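Local coordinates for protein polyphosphate kinase (Porphyromonas gingivalis, PDB 2O8R) that probably catalyses the reversible transfer of the terminal phosphate of ATP to a growing long-chain polyphosphate, as a member of the PPK1 family, at residues L444-T449 / D485-V490; Y491-I496 / S507-A512; R100-Q105 / I115-H120. The protein carries 3 engineered substitutions. One frame throughout, in Å; residues are numbered along the deposited sequence.

In the fold
Read from the N terminus, the three contacts follow in series; none encloses or crosses another. Interaction 3 comes first, folding strand 115-118 and the residues after it back onto helix 83-112, about two turns before that helix ends, in the N-terminal part of the protein. Much later, interaction 1 closes the excursion that leaves strand 442-447, passes through strands 457-462 and 474-481, and returns as helix 484-497. The same helix continues into interaction 2, which closes the connection to strand 510-511, an outermost strand of the next sheet within this chain. Interactions 1 and 2 thus join two sheets through one helix, their centres 11 Å apart, whereas interaction 3 lies about 57 Å from interaction 1 and 54 Å from interaction 2, between centres.

Interaction 1 of 3, residues L444-T449 / D485-V490; sequences LILYHT and DIVHDV
On the helix whose Val-487 and Val-490 press against Leu-444, Asp-489 OD2 is gripped by two backbone N-H groups, those of Arg-508 and Leu-509, while Asp-489 OD1 receives the N-H of Ser-507. The carboxylate is buried, and these three bonds satisfy it and fix its rotation. It serves the side of the helix turned from the strand; the side chains that meet across the contact are all apolar, with no polar bond between the segments. Leu-444 carries most of it. Its CB is directed toward the helix, and the anti torsion of CG to the backbone N (chi1 -179°) carries the fork on alongside Val-490, the two side chains lying flank to flank and pointing opposite ways. A single methyl, Val-490 CG1, meets nearly the whole leucine: it lies 3.7 Å from Leu-444 CD1, with CB and CD2 of that leucine only slightly farther. The same CD1 of Leu-444 also approaches the preceding turn, 4.0 Å from Val-487 O, so one branch bridges successive turns of the helix. Two residues along the strand, Leu-446 adds a looser touch, its CD2 4.3 Å from Val-487 CG1. The axes of strand 444-447 and helix 485-490 pass 9.4 Å apart at 106°, consistent with a limited contact. This is a helix laid across a sheet in C-terminal domain 1, which belongs to the phospholipase D clan. Strand 442-447 runs between strands 370-377 and 457-462, antiparallel to both, and the helix reaches over to the latter too, where Val-487 and Val-490 both rest on Ala-459 and Ile-486 touches Leu-461.

Interaction 2 of 3, residues Y491-I496 / S507-A512; sequences YRLFRI and SRLLVA
No ring or guanidinium comes between Leu-493 and its partners Leu-509 and Val-511; the nearby flat groups of the helix serve other neighbours. The Phe-494 ring meets that of Phe-403 with planes inclined at about 45° and also touches Thr-442 and Leu-444, while two salt bridges hold Glu-502, from Arg-492 NE to its OE1 and from Arg-495 NE to its OE2. The motif is a helix packed on a strand that is outermost in its sheet within this chain, and it joins the two phospholipase D-like C-terminal domains: helix 484-497 belongs to the first, and strand 510-511 pairs with strand 629-632 of the second. Leu-493 divides its fork between two residues of the second segment. Its CG stands anti to the backbone N (chi1 176°), directing both methyls outward from the helix. It meets Val-511 at a slant, methyl to methyl, with CD1 of Leu-493 4.0 Å from Val-511 CG1. All three residues are buried. Val-511 lies about 10 Å, side chain to side chain, from His-439, the predicted phosphohistidine, which places this apolar joint close to the probable catalytic centre. The second branch makes the looser touch, Leu-493 CD2 standing 4.4 Å from Leu-509 CD2.

Interaction 3 of 3, residues R100-Q105 / I115-H120; sequences RIFYDQ and IRLRTH. With SO4 (sulfate ion), chain J; SO4 (sulfate ion), chain H.
A helix-to-strand return in the N-terminal domain, with two sulfate ions bound beside the end of the strand, brings Phe-102 and Tyr-103 against Leu-117 and Thr-119. The apolar half is a single touch. Phe-102 extends its ring with CG anti to the backbone N (chi1 -177°), and Leu-117 CD2 meets the ring at its edge, 4.1 Å from Phe-102 CZ, the two side chains crossing at about a right angle. Beside it, Tyr-103 presents another ring edge: Thr-119 OG1 lies in the plane of that ring, 3.7 Å from Tyr-103 CE1. One face of the tyrosine is covered by its neighbour, Phe-102 CD2 standing 3.9 Å above the ring centre. The hydroxyl of Thr-119 has a weak hydrogen bond to Tyr-300 OH. From Thr-119 onward the chain turns its backbone to a sulfate. Thr-119 N donates to O4 of sulfate J at 2.6 Å. His-120 N donates to O3 of the same ion at 2.8 Å, and both bonds bend to about 150°. Arg-116, its chain bent at chi2 and chi3, lies between the two ions, its NH1 near O1 of sulfate J and its NH2 making a weak bond to O1 of sulfate H. Arg-118 NH1 approaches O4 of sulfate H so closely that the modelled distance is doubtful. Both ions probably come from the crystallisation liquor. Backbone N-H groups hold sulfate J, while the guanidinium groups of Arg-116 and Arg-118 meet at sulfate H, an arrangement consistent with a surface that favours anions.

Interaction 1 of 3, residues L444-T449 / D485-V490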
# COMPACT_ATOMS: atom_id res chain seq x y z
N LEU A 444 0.14 21.77 17.70
CA LEU A 444 0.25 22.51 18.95
C LEU A 444 0.97 21.71 20.00
O LEU A 444 0.53 20.62 20.34
CB LEU A 444 -1.13 22.87 19.50
CG LEU A 444 -1.14 23.67 20.80
CD1 LEU A 444 -0.54 25.06 20.61
CD2 LEU A 444 -2.55 23.76 21.30
N ILE A 445 2.07 22.26 20.51
CA ILE A 445 2.79 21.63 21.61
C ILE A 445 2.64 22.51 22.85
O ILE A 445 3.00 23.68 22.81
CB ILE A 445 4.27 21.44 21.28
CG1 ILE A 445 4.43 20.51 20.10
CG2 ILE A 445 4.99 20.83 22.45
CD1 ILE A 445 5.68 20.76 19.33
N LEU A 446 2.09 21.95 23.93
CA LEU A 446 1.85 22.72 25.15
C LEU A 446 2.78 22.31 26.30
O LEU A 446 2.98 21.12 26.58
CB LEU A 446 0.38 22.64 25.59
CG LEU A 446 -0.70 23.24 24.67
CD1 LEU A 446 -2.07 22.84 25.17
CD2 LEU A 446 -0.60 24.77 24.52
N TYR A 447 3.33 23.32 26.97
CA TYR A 447 4.18 23.09 28.12
C TYR A 447 3.36 23.00 29.38
O TYR A 447 2.25 23.55 29.44
CB TYR A 447 5.17 24.24 28.25
CG TYR A 447 6.23 24.25 27.18
CD1 TYR A 447 6.98 23.12 26.89
CD2 TYR A 447 6.51 25.41 26.47
CE1 TYR A 447 7.96 23.14 25.91
CE2 TYR A 447 7.48 25.45 25.49
CZ TYR A 447 8.21 24.31 25.21
OH TYR A 447 9.17 24.37 24.23
N HIS A 448 3.89 22.31 30.39
CA HIS A 448 3.32 22.36 31.74
C HIS A 448 3.45 23.79 32.25
O HIS A 448 4.52 24.39 32.19
CB HIS A 448 4.05 21.41 32.68
CG HIS A 448 3.73 19.96 32.48
ND1 HIS A 448 4.68 19.03 32.11
CD2 HIS A 448 2.57 19.28 32.62
CE1 HIS A 448 4.12 17.84 32.02
NE2 HIS A 448 2.84 17.96 32.33
N THR A 449 2.33 24.33 32.74
CA THR A 449 2.28 25.68 33.28
C THR A 449 1.40 25.64 34.53
O THR A 449 0.49 24.82 34.59
CB THR A 449 1.66 26.67 32.27
OG1 THR A 449 0.40 26.16 31.81
CG2 THR A 449 2.59 26.90 31.08
N ASP A 485 0.23 34.97 22.07
CA ASP A 485 -1.11 35.22 21.55
C ASP A 485 -1.57 34.16 20.56
O ASP A 485 -2.73 33.71 20.61
CB ASP A 485 -1.19 36.59 20.90
CG ASP A 485 -1.20 37.71 21.92
OD1 ASP A 485 -0.95 37.42 23.11
OD2 ASP A 485 -1.45 38.87 21.52
N ILE A 486 -0.68 33.77 19.65
CA ILE A 486 -0.96 32.71 18.70
C ILE A 486 -1.12 31.40 19.44
O ILE A 486 -2.08 30.66 19.20
CB ILE A 486 0.16 32.52 17.65
CG1 ILE A 486 0.64 33.86 17.09
CG2 ILE A 486 -0.32 31.62 16.52
CD1 ILE A 486 -0.18 34.39 15.96
N VAL A 487 -0.20 31.11 20.35
CA VAL A 487 -0.17 29.79 20.99
C VAL A 487 -1.45 29.62 21.79
O VAL A 487 -1.95 28.51 21.95
CB VAL A 487 1.09 29.58 21.87
CG1 VAL A 487 0.83 28.55 22.98
CG2 VAL A 487 2.28 29.16 21.00
N HIS A 488 -1.99 30.75 22.24
CA HIS A 488 -3.20 30.73 23.04
C HIS A 488 -4.41 30.54 22.13
O HIS A 488 -5.38 29.86 22.48
CB HIS A 488 -3.33 32.02 23.85
CG HIS A 488 -4.53 32.03 24.75
ND1 HIS A 488 -5.76 32.51 24.34
CD2 HIS A 488 -4.70 31.58 26.01
CE1 HIS A 488 -6.63 32.35 25.32
NE2 HIS A 488 -6.01 31.79 26.34
N ASP A 489 -4.34 31.17 20.96
CA ASP A 489 -5.42 31.13 19.99
C ASP A 489 -5.60 29.73 19.45
O ASP A 489 -6.73 29.24 19.35
CB ASP A 489 -5.13 32.10 18.86
CG ASP A 489 -5.51 33.53 19.20
OD1 ASP A 489 -6.18 33.72 20.24
OD2 ASP A 489 -5.17 34.46 18.43
N VAL A 490 -4.47 29.09 19.13
CA VAL A 490 -4.45 27.71 18.68
C VAL A 490 -4.94 26.82 19.82
O VAL A 490 -5.77 25.91 19.61
CB VAL A 490 -3.04 27.30 18.21
CG1 VAL A 490 -2.97 25.81 17.96
CG2 VAL A 490 -2.65 28.06 16.95

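Interaction 2 of 3, residues Y491-I496 / S507-A512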
# COMPACT_ATOMS: atom_id res chain seq x y z
N TYR A 491 -4.44 27.09 21.03
CA TYR A 491 -4.91 26.42 22.23
C TYR A 491 -6.43 26.43 22.31
O TYR A 491 -7.08 25.39 22.47
CB TYR A 491 -4.33 27.09 23.47
CG TYR A 491 -5.04 26.69 24.74
CD1 TYR A 491 -4.74 25.49 25.36
CD2 TYR A 491 -6.01 27.50 25.31
CE1 TYR A 491 -5.38 25.09 26.51
CE2 TYR A 491 -6.66 27.11 26.46
CZ TYR A 491 -6.34 25.91 27.06
OH TYR A 491 -6.98 25.50 28.21
N ARG A 492 -6.98 27.63 22.21
CA ARG A 492 -8.41 27.85 22.29
C ARG A 492 -9.14 27.19 21.14
O ARG A 492 -10.21 26.62 21.34
CB ARG A 492 -8.71 29.35 22.30
CG ARG A 492 -10.17 29.67 22.37
CD ARG A 492 -10.43 31.16 22.34
NE ARG A 492 -10.54 31.74 23.67
CZ ARG A 492 -9.78 32.74 24.12
NH1 ARG A 492 -8.87 33.28 23.33
NH2 ARG A 492 -9.96 33.19 25.35
N LEU A 493 -8.56 27.25 19.94
CA LEU A 493 -9.15 26.61 18.76
C LEU A 493 -9.38 25.12 19.00
O LEU A 493 -10.47 24.60 18.75
CB LEU A 493 -8.29 26.82 17.52
CG LEU A 493 -8.73 26.11 16.23
CD1 LEU A 493 -10.16 26.47 15.83
CD2 LEU A 493 -7.74 26.39 15.08
N PHE A 494 -8.36 24.42 19.51
CA PHE A 494 -8.49 22.99 19.68
C PHE A 494 -9.50 22.61 20.75
O PHE A 494 -10.14 21.57 20.65
CB PHE A 494 -7.15 22.34 19.97
CG PHE A 494 -6.31 22.09 18.76
CD1 PHE A 494 -6.63 21.08 17.88
CD2 PHE A 494 -5.17 22.84 18.51
CE1 PHE A 494 -5.84 20.81 16.77
CE2 PHE A 494 -4.37 22.59 17.39
CZ PHE A 494 -4.71 21.58 16.52
N ARG A 495 -9.65 23.45 21.76
CA ARG A 495 -10.64 23.19 22.79
C ARG A 495 -12.03 23.32 22.20
O ARG A 495 -12.90 22.50 22.48
CB ARG A 495 -10.46 24.13 23.97
CG ARG A 495 -9.47 23.63 24.97
CD ARG A 495 -9.27 24.59 26.12
NE ARG A 495 -10.53 25.03 26.72
CZ ARG A 495 -11.21 24.35 27.63
NH1 ARG A 495 -10.77 23.18 28.07
NH2 ARG A 495 -12.35 24.85 28.10
N ILE A 496 -12.22 24.36 21.40
CA ILE A 496 -13.46 24.53 20.66
C ILE A 496 -13.74 23.32 19.75
O ILE A 496 -14.84 22.78 19.77
CB ILE A 496 -13.48 25.86 19.87
CG1 ILE A 496 -13.49 27.05 20.84
CG2 ILE A 496 -14.69 25.93 18.93
CD1 ILE A 496 -13.52 28.42 20.17
N SER A 507 -6.90 36.45 19.53
CA SER A 507 -6.05 37.66 19.58
C SER A 507 -5.50 38.06 18.22
O SER A 507 -5.53 39.23 17.85
CB SER A 507 -4.87 37.49 20.54
OG SER A 507 -5.29 37.04 21.81
N ARG A 508 -4.95 37.10 17.49
CA ARG A 508 -4.27 37.39 16.24
C ARG A 508 -4.73 36.44 15.16
O ARG A 508 -4.71 36.77 13.98
CB ARG A 508 -2.76 37.24 16.39
CG ARG A 508 -2.16 37.98 17.58
CD ARG A 508 -1.97 39.43 17.28
NE ARG A 508 -0.92 40.01 18.11
CZ ARG A 508 -0.29 41.15 17.81
NH1 ARG A 508 -0.61 41.82 16.71
NH2 ARG A 508 0.66 41.61 18.62
N LEU A 509 -5.16 35.25 15.57
CA LEU A 509 -5.55 34.19 14.65
C LEU A 509 -6.87 34.49 13.94
O LEU A 509 -7.75 35.14 14.50
CB LEU A 509 -5.68 32.88 15.42
CG LEU A 509 -5.74 31.58 14.64
CD1 LEU A 509 -4.48 31.47 13.80
CD2 LEU A 509 -5.92 30.38 15.59
N LEU A 510 -7.00 34.03 12.71
CA LEU A 510 -8.27 34.14 12.00
C LEU A 510 -8.87 32.78 11.72
O LEU A 510 -8.28 31.98 11.00
CB LEU A 510 -8.06 34.83 10.66
CG LEU A 510 -7.45 36.22 10.69
CD1 LEU A 510 -7.54 36.79 9.29
CD2 LEU A 510 -8.22 37.07 11.68
N VAL A 511 -10.04 32.53 12.30
CA VAL A 511 -10.75 31.26 12.08
C VAL A 511 -12.06 31.47 11.31
O VAL A 511 -12.80 32.42 11.56
CB VAL A 511 -11.01 30.53 13.40
CG1 VAL A 511 -11.52 29.12 13.14
CG2 VAL A 511 -9.73 30.48 14.24
N ALA A 512 -12.33 30.58 10.37
CA ALA A 512 -13.51 30.67 9.54
C ALA A 512 -14.76 30.38 10.37
O ALA A 512 -14.71 29.57 11.30
CB ALA A 512 -13.41 29.70 8.36

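Interaction 3 of 3, residues R100-Q105 / I115-H120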
# COMPACT_ATOMS: atom_id res chain seq x y z
N ARG A 100 -1.54 15.73 -30.63
CA ARG A 100 -0.52 16.45 -31.37
C ARG A 100 0.78 16.49 -30.58
O ARG A 100 1.83 16.15 -31.10
CB ARG A 100 -0.99 17.86 -31.75
CG ARG A 100 -1.55 17.96 -33.15
CD ARG A 100 -1.87 19.40 -33.53
NE ARG A 100 -3.15 19.83 -32.98
CZ ARG A 100 -3.31 20.87 -32.17
NH1 ARG A 100 -2.28 21.62 -31.81
NH2 ARG A 100 -4.53 21.17 -31.72
N ILE A 101 0.71 16.88 -29.31
CA ILE A 101 1.90 16.89 -28.46
C ILE A 101 2.50 15.49 -28.36
O ILE A 101 3.70 15.32 -28.51
CB ILE A 101 1.59 17.45 -27.07
CG1 ILE A 101 1.12 18.89 -27.20
CG2 ILE A 101 2.83 17.47 -26.20
CD1 ILE A 101 0.47 19.44 -25.98
N PHE A 102 1.64 14.50 -28.16
CA PHE A 102 2.10 13.13 -27.94
C PHE A 102 2.78 12.52 -29.16
O PHE A 102 3.89 11.99 -29.07
CB PHE A 102 0.94 12.24 -27.49
CG PHE A 102 1.35 10.84 -27.16
CD1 PHE A 102 2.16 10.57 -26.07
CD2 PHE A 102 0.91 9.78 -27.95
CE1 PHE A 102 2.54 9.28 -25.76
CE2 PHE A 102 1.29 8.48 -27.64
CZ PHE A 102 2.11 8.23 -26.55
N TYR A 103 2.11 12.60 -30.30
CA TYR A 103 2.61 11.99 -31.52
C TYR A 103 3.64 12.83 -32.26
O TYR A 103 4.54 12.29 -32.90
CB TYR A 103 1.46 11.69 -32.47
CG TYR A 103 0.61 10.51 -32.05
CD1 TYR A 103 1.14 9.24 -32.05
CD2 TYR A 103 -0.71 10.68 -31.69
CE1 TYR A 103 0.37 8.16 -31.69
CE2 TYR A 103 -1.49 9.61 -31.33
CZ TYR A 103 -0.94 8.35 -31.33
OH TYR A 103 -1.69 7.26 -30.96
N ASP A 104 3.49 14.15 -32.21
CA ASP A 104 4.34 15.03 -32.99
C ASP A 104 5.57 15.49 -32.23
O ASP A 104 6.53 15.95 -32.84
CB ASP A 104 3.57 16.25 -33.50
CG ASP A 104 2.35 15.87 -34.28
OD1 ASP A 104 2.39 14.80 -34.93
OD2 ASP A 104 1.35 16.62 -34.25
N GLN A 105 5.54 15.39 -30.92
CA GLN A 105 6.65 15.92 -30.14
C GLN A 105 7.22 14.91 -29.16
O GLN A 105 8.40 14.57 -29.25
CB GLN A 105 6.23 17.21 -29.44
CG GLN A 105 6.05 18.39 -30.38
CD GLN A 105 5.60 19.66 -29.68
OE1 GLN A 105 5.15 19.62 -28.53
NE2 GLN A 105 5.73 20.79 -30.36
N ILE A 115 14.81 6.37 -26.78
CA ILE A 115 13.62 5.68 -26.28
C ILE A 115 12.64 5.46 -27.42
O ILE A 115 12.24 6.41 -28.09
CB ILE A 115 12.89 6.50 -25.18
CG1 ILE A 115 13.88 7.32 -24.34
CG2 ILE A 115 11.98 5.60 -24.31
CD1 ILE A 115 14.38 6.67 -23.08
N ARG A 116 12.28 4.21 -27.67
CA ARG A 116 11.27 3.93 -28.68
C ARG A 116 10.04 3.36 -28.02
O ARG A 116 10.02 2.21 -27.55
CB ARG A 116 11.81 3.04 -29.79
CG ARG A 116 11.06 3.21 -31.11
CD ARG A 116 12.02 3.39 -32.28
NE ARG A 116 12.07 2.23 -33.17
CZ ARG A 116 11.27 2.05 -34.21
NH1 ARG A 116 10.34 2.95 -34.51
NH2 ARG A 116 11.38 0.96 -34.96
N LEU A 117 9.02 4.20 -27.92
CA LEU A 117 7.74 3.75 -27.42
C LEU A 117 7.00 3.37 -28.66
O LEU A 117 6.61 4.22 -29.45
CB LEU A 117 7.01 4.87 -26.67
CG LEU A 117 5.61 4.49 -26.17
CD1 LEU A 117 5.61 3.16 -25.43
CD2 LEU A 117 5.03 5.58 -25.28
N ARG A 118 6.83 2.07 -28.86
CA ARG A 118 6.28 1.60 -30.11
C ARG A 118 4.79 1.84 -30.18
O ARG A 118 4.05 1.61 -29.22
CB ARG A 118 6.64 0.14 -30.39
CG ARG A 118 7.96 0.02 -31.16
CD ARG A 118 7.99 -1.23 -32.04
NE ARG A 118 8.74 -2.30 -31.40
CZ ARG A 118 10.01 -2.58 -31.67
NH1 ARG A 118 10.67 -1.87 -32.57
NH2 ARG A 118 10.62 -3.56 -31.04
N THR A 119 4.37 2.31 -31.33
CA THR A 119 2.99 2.67 -31.54
C THR A 119 2.37 1.69 -32.55
O THR A 119 1.15 1.62 -32.69
CB THR A 119 2.92 4.14 -31.96
OG1 THR A 119 1.83 4.78 -31.30
CG2 THR A 119 2.80 4.27 -33.47
N HIS A 120 3.24 0.93 -33.22
CA HIS A 120 2.85 -0.19 -34.08
C HIS A 120 3.55 -1.48 -33.62
O HIS A 120 4.37 -1.44 -32.68
CB HIS A 120 3.20 0.11 -35.53
CG HIS A 120 2.68 1.43 -36.01
ND1 HIS A 120 3.51 2.41 -36.54
CD2 HIS A 120 1.43 1.94 -36.04
CE1 HIS A 120 2.78 3.46 -36.87
NE2 HIS A 120 1.52 3.20 -36.58
S SO4 J . 6.28 2.44 -34.08
O1 SO4 J . 7.67 2.48 -34.54
O2 SO4 J . 5.42 2.92 -35.14
O3 SO4 J . 5.94 1.06 -33.74
O4 SO4 J . 6.12 3.31 -32.92
S SO4 H . 10.61 -2.14 -35.76
O1 SO4 H . 12.00 -1.68 -35.67
O2 SO4 H . 10.11 -1.90 -37.11
O3 SO4 H . 10.54 -3.57 -35.44
O4 SO4 H . 9.78 -1.39 -34.82